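Local coordinates for protein aldo-keto reductase AKR2E4 (Bombyx mori, PDB 3WCZ) that reduces 3-dehydroecdysone with NADPH as cosubstrate, with lower activity towards phenylglyoxal and isatin, and may take part in regulating molting, at residues P17-G22 and P256-T261; Y49-T54 and E81-T86. All coordinates share one frame; numbering follows the deposited sequence.

How the contacts relate
Contacts 1 and 2 lie side by side in the wall of one barrel, their centres about 9 Å apart, with contact 2 nested along the chain inside the loop closed by contact 1. Strands 21-22 and 51-53 are neighbours in the parallel sheet: Leu21 N lies 3.0 Å from His51 O, and Leu21 O 2.9 Å from Asp53 N, both probable hydrogen bonds. From segment 256-261, Ile257 CG2 also packs against Asp53 CB at 3.6 Å. Both contacts hold NADP, contact 1 chiefly by its phosphates and contact 2 by a ribose hydroxyl. Tyr58, probably the proton donor, has its side chain about 4 Å from that of Thr54 and about 7 Å from Gly22, nearest atoms.

Contact 1: residues P17-G22 and P256-T261; sequences PIVALG and PIPKST. With NAP (NADP nicotinamide-adenine-dinucleotide phosphate), chain B.
Ala20 and Gly22 donate backbone N-H groups to segment 256-261: Ala20 N to Pro256 O at 3.1 Å, Gly22 N to Pro258 O at 3.0 Å. These bonds join the first strand, 21-22, to the chain leaving the last, 255-256, where the TIM barrel closes. Pro258 has no N-H to offer Ala20 O, and its ring CD rests against that oxygen instead, while CG and CD also meet Val19 CG1. Gly22 suits its place because a beta carbon there would collide with the NADP ribose hydroxyl O3D.

Lys259 runs along the cofactor. Its CB lies 3.5 Å from NADP O3D, and CG touches Gly22 O at 3.5 Å. A bend at chi2 (-89°) then carries CD and CE alongside O3X of the 2'-phosphate, CE at 3.6 Å, and NZ hydrogen-bonds NADP O3X at 2.8 Å and also Thr27. Cutting it back to an alanine is likely to deprive the phosphate of its ammonium partner and the Thr27 hydroxyl of that bond. Lys259 N holds O1A of the pyrophosphate. Ser260 OG grips NADP O2X at 2.6 Å, and Thr261 N bonds O3X; with Lys259 NZ they bind the phosphate NAD lacks, consistent with inactivity toward NADH.

Contact 2: residues Y49-T54 and E81-T86; sequences YRHIDT and ELFVTT. With NAP (NADP nicotinamide-adenine-dinucleotide phosphate), chain B.
Phe83 N and Arg50 O begin a run of backbone hydrogen bonds between strand 51-53, with its flanking residues, and the parallel strand 83-88. From there Ile52 N reaches Phe83 O, Ile52 O takes Thr85 N, and Thr54 N closes the series on Thr85 O.

The tight part lies inside the barrel, among His51, Phe83 and Thr85. With CG anti to the backbone N (chi1 -176°), the His51 imidazole extends beside the Phe83 ring. The two form an edge-to-face pair, centroids 4.8 Å apart and planes at 61°, in which Phe83 CD1 sits over the imidazole near its rim, 3.6 Å from His51 CD2. Histidine suits this spot because it offers a face for the phenyl edge and a nitrogen on each side: NE2 shares a hydrogen bond of 2.9 Å with Thr85 OG1, and ND1 bonds Pro17 O, so the ring's rotation is fixed. Threonine serves twice, since its CG2 methyl also packs 3.5 Å from Asp53 OD1. The other carboxylate oxygen, Asp53 OD2, accepts the NADP ribose hydroxyl O2D at 2.7 Å and forms a salt bridge with Lys87. On the outer face, the branched side chains of Ile52 and Val84 meet Val64 and Ile68 of helix 61-73.

The other end faces solvent: Arg50 is partly exposed and Glu81 exposed. The arginine's methylenes still lie along Glu81 O, Arg50 CD at 3.5 Å, while its NH1 turns back to Tyr49 O at 2.8 Å and also bonds Ile45 O. The charged ends, Arg50 NH2 and Glu81 OE1, meet through a water, weakly on the glutamate side, whose main partner is Thr78 N.

Two parallel strands with helix 61-73 between them make a beta-alpha-beta unit, the repeating element of the (beta/alpha)8 TIM barrel of aldo-keto reductases.

Contact 1: residues P17-G22 and P256-T261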
loop_
_atom_site.group_PDB
_atom_site.type_symbol
_atom_site.label_atom_id
_atom_site.label_comp_id
_atom_site.label_asym_id
_atom_site.label_seq_id
_atom_site.Cartn_x
_atom_site.Cartn_y
_atom_site.Cartn_z
ATOM N N PRO A 17 -10.148 -6.046 0.706
ATOM C CA PRO A 17 -10.550 -5.199 1.832
ATOM C C PRO A 17 -9.929 -3.838 1.707
ATOM O O PRO A 17 -8.748 -3.739 1.353
ATOM C CB PRO A 17 -9.991 -5.938 3.058
ATOM C CG PRO A 17 -9.764 -7.363 2.567
ATOM C CD PRO A 17 -9.391 -7.235 1.126
ATOM N N ILE A 18 -10.678 -2.788 2.025
ATOM C CA ILE A 18 -10.261 -1.437 1.713
ATOM C C ILE A 18 -9.400 -0.733 2.777
ATOM O O ILE A 18 -9.082 0.425 2.630
ATOM C CB ILE A 18 -11.464 -0.555 1.310
ATOM C CG1 ILE A 18 -12.362 -0.308 2.502
ATOM C CG2 ILE A 18 -12.195 -1.237 0.152
ATOM C CD1 ILE A 18 -13.622 0.413 2.088
ATOM N N VAL A 19 -9.019 -1.449 3.836
ATOM C CA VAL A 19 -7.946 -1.005 4.726
ATOM C C VAL A 19 -6.908 -2.115 4.781
ATOM O O VAL A 19 -7.266 -3.261 4.979
ATOM C CB VAL A 19 -8.446 -0.695 6.151
ATOM C CG1 VAL A 19 -7.315 -0.247 7.011
ATOM C CG2 VAL A 19 -9.578 0.370 6.119
ATOM N N ALA A 20 -5.637 -1.766 4.600
ATOM C CA ALA A 20 -4.528 -2.706 4.726
ATOM C C ALA A 20 -3.595 -2.292 5.832
ATOM O O ALA A 20 -3.300 -1.107 5.995
ATOM C CB ALA A 20 -3.755 -2.793 3.409
ATOM N N LEU A 21 -3.115 -3.275 6.583
ATOM C CA LEU A 21 -2.031 -3.016 7.528
ATOM C C LEU A 21 -0.711 -2.826 6.800
ATOM O O LEU A 21 -0.293 -3.704 6.046
ATOM C CB LEU A 21 -1.887 -4.154 8.525
ATOM C CG LEU A 21 -0.750 -3.953 9.543
ATOM C CD1 LEU A 21 -1.101 -2.865 10.573
ATOM C CD2 LEU A 21 -0.384 -5.225 10.251
ATOM N N GLY A 22 -0.053 -1.699 7.015
ATOM C CA GLY A 22 1.281 -1.519 6.489
ATOM C C GLY A 22 2.348 -2.194 7.319
ATOM O O GLY A 22 2.301 -2.162 8.554
ATOM N N PRO A 256 -6.436 2.895 1.990
ATOM C CA PRO A 256 -5.278 3.332 2.767
ATOM C C PRO A 256 -4.535 2.166 3.409
ATOM O O PRO A 256 -5.122 1.107 3.681
ATOM C CB PRO A 256 -5.909 4.226 3.842
ATOM C CG PRO A 256 -7.278 3.662 4.010
ATOM C CD PRO A 256 -7.714 3.256 2.644
ATOM N N ILE A 257 -3.234 2.376 3.590
ATOM C CA ILE A 257 -2.350 1.376 4.162
ATOM C C ILE A 257 -1.707 1.886 5.459
ATOM O O ILE A 257 -0.490 2.101 5.526
ATOM C CB ILE A 257 -1.218 0.983 3.180
ATOM C CG1 ILE A 257 -1.732 0.805 1.751
ATOM C CG2 ILE A 257 -0.530 -0.296 3.652
ATOM C CD1 ILE A 257 -0.593 0.645 0.758
ATOM N N PRO A 258 -2.505 2.094 6.508
ATOM C CA PRO A 258 -1.906 2.600 7.750
ATOM C C PRO A 258 -0.954 1.581 8.376
ATOM O O PRO A 258 -1.336 0.432 8.637
ATOM C CB PRO A 258 -3.128 2.838 8.650
ATOM C CG PRO A 258 -4.142 1.895 8.158
ATOM C CD PRO A 258 -3.951 1.879 6.660
ATOM N N LYS A 259 0.279 2.008 8.648
ATOM C CA LYS A 259 1.234 1.202 9.405
ATOM C C LYS A 259 1.096 1.534 10.901
ATOM O O LYS A 259 1.083 2.698 11.317
ATOM C CB LYS A 259 2.676 1.467 8.969
ATOM C CG LYS A 259 3.735 0.793 9.847
ATOM C CD LYS A 259 4.176 1.660 11.021
ATOM C CE LYS A 259 5.250 0.988 11.844
ATOM N NZ LYS A 259 5.654 1.871 13.015
ATOM N N SER A 260 0.993 0.490 11.704
ATOM C CA SER A 260 1.144 0.649 13.147
ATOM C C SER A 260 1.669 -0.638 13.702
ATOM O O SER A 260 1.395 -1.721 13.184
ATOM C CB SER A 260 -0.188 0.986 13.805
ATOM O OG SER A 260 -0.049 1.185 15.219
ATOM N N THR A 261 2.422 -0.508 14.789
ATOM C CA THR A 261 2.793 -1.649 15.596
ATOM C C THR A 261 2.226 -1.528 17.021
ATOM O O THR A 261 2.635 -2.276 17.913
ATOM C CB THR A 261 4.309 -1.857 15.644
ATOM O OG1 THR A 261 4.936 -0.642 16.061
ATOM C CG2 THR A 261 4.826 -2.274 14.279
HETATM P PA NAP B . 2.201 5.623 7.786
HETATM O O1A NAP B . 1.189 4.564 7.925
HETATM O O2A NAP B . 2.072 6.733 6.861
HETATM O O5B NAP B . 2.666 6.209 9.156
HETATM C C5B NAP B . 3.027 5.377 10.217
HETATM C C4B NAP B . 3.353 6.119 11.504
HETATM O O4B NAP B . 2.141 6.662 12.064
HETATM C C3B NAP B . 4.013 5.332 12.570
HETATM O O3B NAP B . 4.947 6.182 13.193
HETATM C C2B NAP B . 2.912 4.983 13.451
HETATM O O2B NAP B . 3.295 4.710 14.784
HETATM C C1B NAP B . 2.012 6.189 13.383
HETATM N N9A NAP B . 0.597 5.964 13.591
HETATM C C8A NAP B . -0.114 4.927 13.102
HETATM N N7A NAP B . -1.399 5.062 13.361
HETATM C C5A NAP B . -1.554 6.231 14.059
HETATM C C6A NAP B . -2.662 6.891 14.598
HETATM N N6A NAP B . -3.971 6.403 14.544
HETATM N N1A NAP B . -2.421 8.053 15.232
HETATM C C2A NAP B . -1.188 8.551 15.317
HETATM N N3A NAP B . -0.101 7.952 14.801
HETATM C C4A NAP B . -0.293 6.790 14.157
HETATM O O3 NAP B . 3.583 4.851 7.442
HETATM P PN NAP B . 4.381 4.308 6.174
HETATM O O1N NAP B . 5.085 3.096 6.663
HETATM O O2N NAP B . 5.174 5.436 5.615
HETATM O O5D NAP B . 3.302 3.920 5.073
HETATM C C5D NAP B . 2.360 2.930 5.312
HETATM C C4D NAP B . 2.562 1.621 4.536
HETATM O O4D NAP B . 2.444 1.826 3.140
HETATM C C3D NAP B . 3.916 1.005 4.684
HETATM O O3D NAP B . 4.122 0.432 5.959
HETATM C C2D NAP B . 3.938 0.081 3.570
HETATM O O2D NAP B . 3.134 -1.035 3.830
HETATM C C1D NAP B . 3.347 0.937 2.472
HETATM N N1N NAP B . 4.254 1.735 1.638
HETATM C C2N NAP B . 4.487 1.377 0.362
HETATM C C3N NAP B . 5.321 2.133 -0.422
HETATM C C7N NAP B . 5.486 1.699 -1.830
HETATM O O7N NAP B . 4.640 0.984 -2.419
HETATM N N7N NAP B . 6.528 2.234 -2.499
HETATM C C4N NAP B . 6.006 3.246 0.101
HETATM C C5N NAP B . 5.746 3.624 1.425
HETATM C C6N NAP B . 4.861 2.837 2.152
HETATM P P2B NAP B . 2.914 3.343 15.528
HETATM O O1X NAP B . 3.613 3.480 16.895
HETATM O O2X NAP B . 1.458 3.309 15.696
HETATM O O3X NAP B . 3.467 2.212 14.697
HETATM O O HOH W 1 3.337 -2.833 11.100
#

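Contact 2: residues Y49-T54 and E81-T86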
loop_
_atom_site.group_PDB
_atom_site.type_symbol
_atom_site.label_atom_id
_atom_site.label_comp_id
_atom_site.label_asym_id
_atom_site.label_seq_id
_atom_site.Cartn_x
_atom_site.Cartn_y
_atom_site.Cartn_z
ATOM N N TYR A 49 -8.806 -6.742 10.708
ATOM C CA TYR A 49 -8.142 -6.577 9.414
ATOM C C TYR A 49 -8.113 -7.916 8.688
ATOM O O TYR A 49 -7.913 -8.982 9.304
ATOM C CB TYR A 49 -6.689 -6.139 9.571
ATOM C CG TYR A 49 -6.417 -4.740 10.007
ATOM C CD1 TYR A 49 -6.794 -4.292 11.271
ATOM C CD2 TYR A 49 -5.698 -3.867 9.197
ATOM C CE1 TYR A 49 -6.477 -3.016 11.706
ATOM C CE2 TYR A 49 -5.360 -2.594 9.627
ATOM C CZ TYR A 49 -5.761 -2.166 10.872
ATOM O OH TYR A 49 -5.410 -0.916 11.303
ATOM N N ARG A 50 -8.255 -7.830 7.373
ATOM C CA ARG A 50 -8.149 -8.987 6.508
ATOM C C ARG A 50 -7.222 -8.686 5.338
ATOM O O ARG A 50 -7.220 -9.440 4.361
ATOM C CB ARG A 50 -9.530 -9.382 5.979
ATOM C CG ARG A 50 -10.513 -9.840 7.077
ATOM C CD ARG A 50 -10.037 -11.101 7.772
ATOM N NE ARG A 50 -10.971 -11.583 8.794
ATOM C CZ ARG A 50 -10.842 -11.354 10.093
ATOM N NH1 ARG A 50 -9.850 -10.608 10.553
ATOM N NH2 ARG A 50 -11.731 -11.880 10.946
ATOM N N HIS A 51 -6.496 -7.590 5.366
ATOM C CA HIS A 51 -5.579 -7.228 4.284
ATOM C C HIS A 51 -4.271 -6.756 4.900
ATOM O O HIS A 51 -4.281 -5.867 5.747
ATOM C CB HIS A 51 -6.239 -6.136 3.404
ATOM C CG HIS A 51 -5.455 -5.707 2.188
ATOM N ND1 HIS A 51 -5.950 -4.764 1.317
ATOM C CD2 HIS A 51 -4.236 -6.041 1.697
ATOM C CE1 HIS A 51 -5.083 -4.536 0.351
ATOM N NE2 HIS A 51 -4.035 -5.311 0.547
ATOM N N ILE A 52 -3.161 -7.388 4.489
ATOM C CA ILE A 52 -1.816 -7.036 4.946
ATOM C C ILE A 52 -1.001 -6.642 3.725
ATOM O O ILE A 52 -1.030 -7.378 2.738
ATOM C CB ILE A 52 -1.091 -8.202 5.642
ATOM C CG1 ILE A 52 -1.971 -8.879 6.703
ATOM C CG2 ILE A 52 0.225 -7.715 6.217
ATOM C CD1 ILE A 52 -2.360 -8.030 7.894
ATOM N N ASP A 53 -0.290 -5.513 3.797
ATOM C CA ASP A 53 0.608 -5.033 2.737
ATOM C C ASP A 53 2.051 -5.220 3.187
ATOM O O ASP A 53 2.427 -4.720 4.253
ATOM C CB ASP A 53 0.378 -3.542 2.428
ATOM C CG ASP A 53 1.272 -3.049 1.324
ATOM O OD1 ASP A 53 0.925 -3.289 0.154
ATOM O OD2 ASP A 53 2.322 -2.430 1.609
ATOM N N THR A 54 2.837 -5.957 2.406
ATOM C CA THR A 54 4.247 -6.148 2.667
ATOM C C THR A 54 5.021 -6.079 1.361
ATOM O O THR A 54 4.488 -5.674 0.334
ATOM C CB THR A 54 4.470 -7.463 3.471
ATOM O OG1 THR A 54 5.816 -7.531 3.970
ATOM C CG2 THR A 54 4.208 -8.698 2.672
ATOM N N GLU A 81 -9.874 -16.229 3.921
ATOM C CA GLU A 81 -10.412 -14.990 4.449
ATOM C C GLU A 81 -9.411 -13.844 4.450
ATOM O O GLU A 81 -9.793 -12.693 4.678
ATOM C CB GLU A 81 -10.931 -15.231 5.869
ATOM C CG GLU A 81 -12.190 -16.077 5.881
ATOM C CD GLU A 81 -12.641 -16.527 7.254
ATOM O OE1 GLU A 81 -11.856 -16.584 8.214
ATOM O OE2 GLU A 81 -13.850 -16.868 7.350
ATOM N N LEU A 82 -8.121 -14.146 4.260
ATOM C CA LEU A 82 -7.082 -13.121 4.252
ATOM C C LEU A 82 -6.729 -12.705 2.843
ATOM O O LEU A 82 -6.731 -13.524 1.939
ATOM C CB LEU A 82 -5.820 -13.619 4.933
ATOM C CG LEU A 82 -5.882 -13.874 6.412
ATOM C CD1 LEU A 82 -4.577 -14.511 6.897
ATOM C CD2 LEU A 82 -6.149 -12.573 7.140
ATOM N N PHE A 83 -6.375 -11.440 2.689
ATOM C CA PHE A 83 -5.875 -10.859 1.455
ATOM C C PHE A 83 -4.456 -10.379 1.729
ATOM O O PHE A 83 -4.270 -9.446 2.505
ATOM C CB PHE A 83 -6.781 -9.693 1.038
ATOM C CG PHE A 83 -6.572 -9.227 -0.365
ATOM C CD1 PHE A 83 -5.449 -8.494 -0.710
ATOM C CD2 PHE A 83 -7.471 -9.560 -1.368
ATOM C CE1 PHE A 83 -5.253 -8.079 -2.037
ATOM C CE2 PHE A 83 -7.255 -9.164 -2.670
ATOM C CZ PHE A 83 -6.150 -8.436 -3.009
ATOM N N VAL A 84 -3.461 -11.026 1.138
ATOM C CA VAL A 84 -2.076 -10.677 1.365
ATOM C C VAL A 84 -1.535 -10.071 0.077
ATOM O O VAL A 84 -1.639 -10.666 -1.000
ATOM C CB VAL A 84 -1.263 -11.899 1.809
ATOM C CG1 VAL A 84 0.121 -11.449 2.284
ATOM C CG2 VAL A 84 -1.955 -12.621 2.928
ATOM N N THR A 85 -0.897 -8.923 0.225
ATOM C CA THR A 85 -0.263 -8.170 -0.842
ATOM C C THR A 85 1.240 -8.132 -0.615
ATOM O O THR A 85 1.689 -7.772 0.468
ATOM C CB THR A 85 -0.794 -6.729 -0.880
ATOM O OG1 THR A 85 -2.180 -6.774 -1.186
ATOM C CG2 THR A 85 -0.104 -5.878 -1.920
ATOM N N THR A 86 2.035 -8.495 -1.626
ATOM C CA THR A 86 3.473 -8.273 -1.573
ATOM C C THR A 86 3.948 -7.742 -2.925
ATOM O O THR A 86 3.143 -7.537 -3.842
ATOM C CB THR A 86 4.261 -9.471 -1.050
ATOM O OG1 THR A 86 5.544 -8.982 -0.665
ATOM C CG2 THR A 86 4.357 -10.605 -2.064
HETATM P PA NAP B . 2.201 5.623 7.786
HETATM O O1A NAP B . 1.189 4.564 7.925
HETATM O O2A NAP B . 2.072 6.733 6.861
HETATM O O5B NAP B . 2.666 6.209 9.156
HETATM C C5B NAP B . 3.027 5.377 10.217
HETATM C C4B NAP B . 3.353 6.119 11.504
HETATM O O4B NAP B . 2.141 6.662 12.064
HETATM C C3B NAP B . 4.013 5.332 12.570
HETATM O O3B NAP B . 4.947 6.182 13.193
HETATM C C2B NAP B . 2.912 4.983 13.451
HETATM O O2B NAP B . 3.295 4.710 14.784
HETATM C C1B NAP B . 2.012 6.189 13.383
HETATM N N9A NAP B . 0.597 5.964 13.591
HETATM C C8A NAP B . -0.114 4.927 13.102
HETATM N N7A NAP B . -1.399 5.062 13.361
HETATM C C5A NAP B . -1.554 6.231 14.059
HETATM C C6A NAP B . -2.662 6.891 14.598
HETATM N N6A NAP B . -3.971 6.403 14.544
HETATM N N1A NAP B . -2.421 8.053 15.232
HETATM C C2A NAP B . -1.188 8.551 15.317
HETATM N N3A NAP B . -0.101 7.952 14.801
HETATM C C4A NAP B . -0.293 6.790 14.157
HETATM O O3 NAP B . 3.583 4.851 7.442
HETATM P PN NAP B . 4.381 4.308 6.174
HETATM O O1N NAP B . 5.085 3.096 6.663
HETATM O O2N NAP B . 5.174 5.436 5.615
HETATM O O5D NAP B . 3.302 3.920 5.073
HETATM C C5D NAP B . 2.360 2.930 5.312
HETATM C C4D NAP B . 2.562 1.621 4.536
HETATM O O4D NAP B . 2.444 1.826 3.140
HETATM C C3D NAP B . 3.916 1.005 4.684
HETATM O O3D NAP B . 4.122 0.432 5.959
HETATM C C2D NAP B . 3.938 0.081 3.570
HETATM O O2D NAP B . 3.134 -1.035 3.830
HETATM C C1D NAP B . 3.347 0.937 2.472
HETATM N N1N NAP B . 4.254 1.735 1.638
HETATM C C2N NAP B . 4.487 1.377 0.362
HETATM C C3N NAP B . 5.321 2.133 -0.422
HETATM C C7N NAP B . 5.486 1.699 -1.830
HETATM O O7N NAP B . 4.640 0.984 -2.419
HETATM N N7N NAP B . 6.528 2.234 -2.499
HETATM C C4N NAP B . 6.006 3.246 0.101
HETATM C C5N NAP B . 5.746 3.624 1.425
HETATM C C6N NAP B . 4.861 2.837 2.152
HETATM P P2B NAP B . 2.914 3.343 15.528
HETATM O O1X NAP B . 3.613 3.480 16.895
HETATM O O2X NAP B . 1.458 3.309 15.696
HETATM O O3X NAP B . 3.467 2.212 14.697
HETATM O O HOH W 2 -13.112 -14.363 10.261
#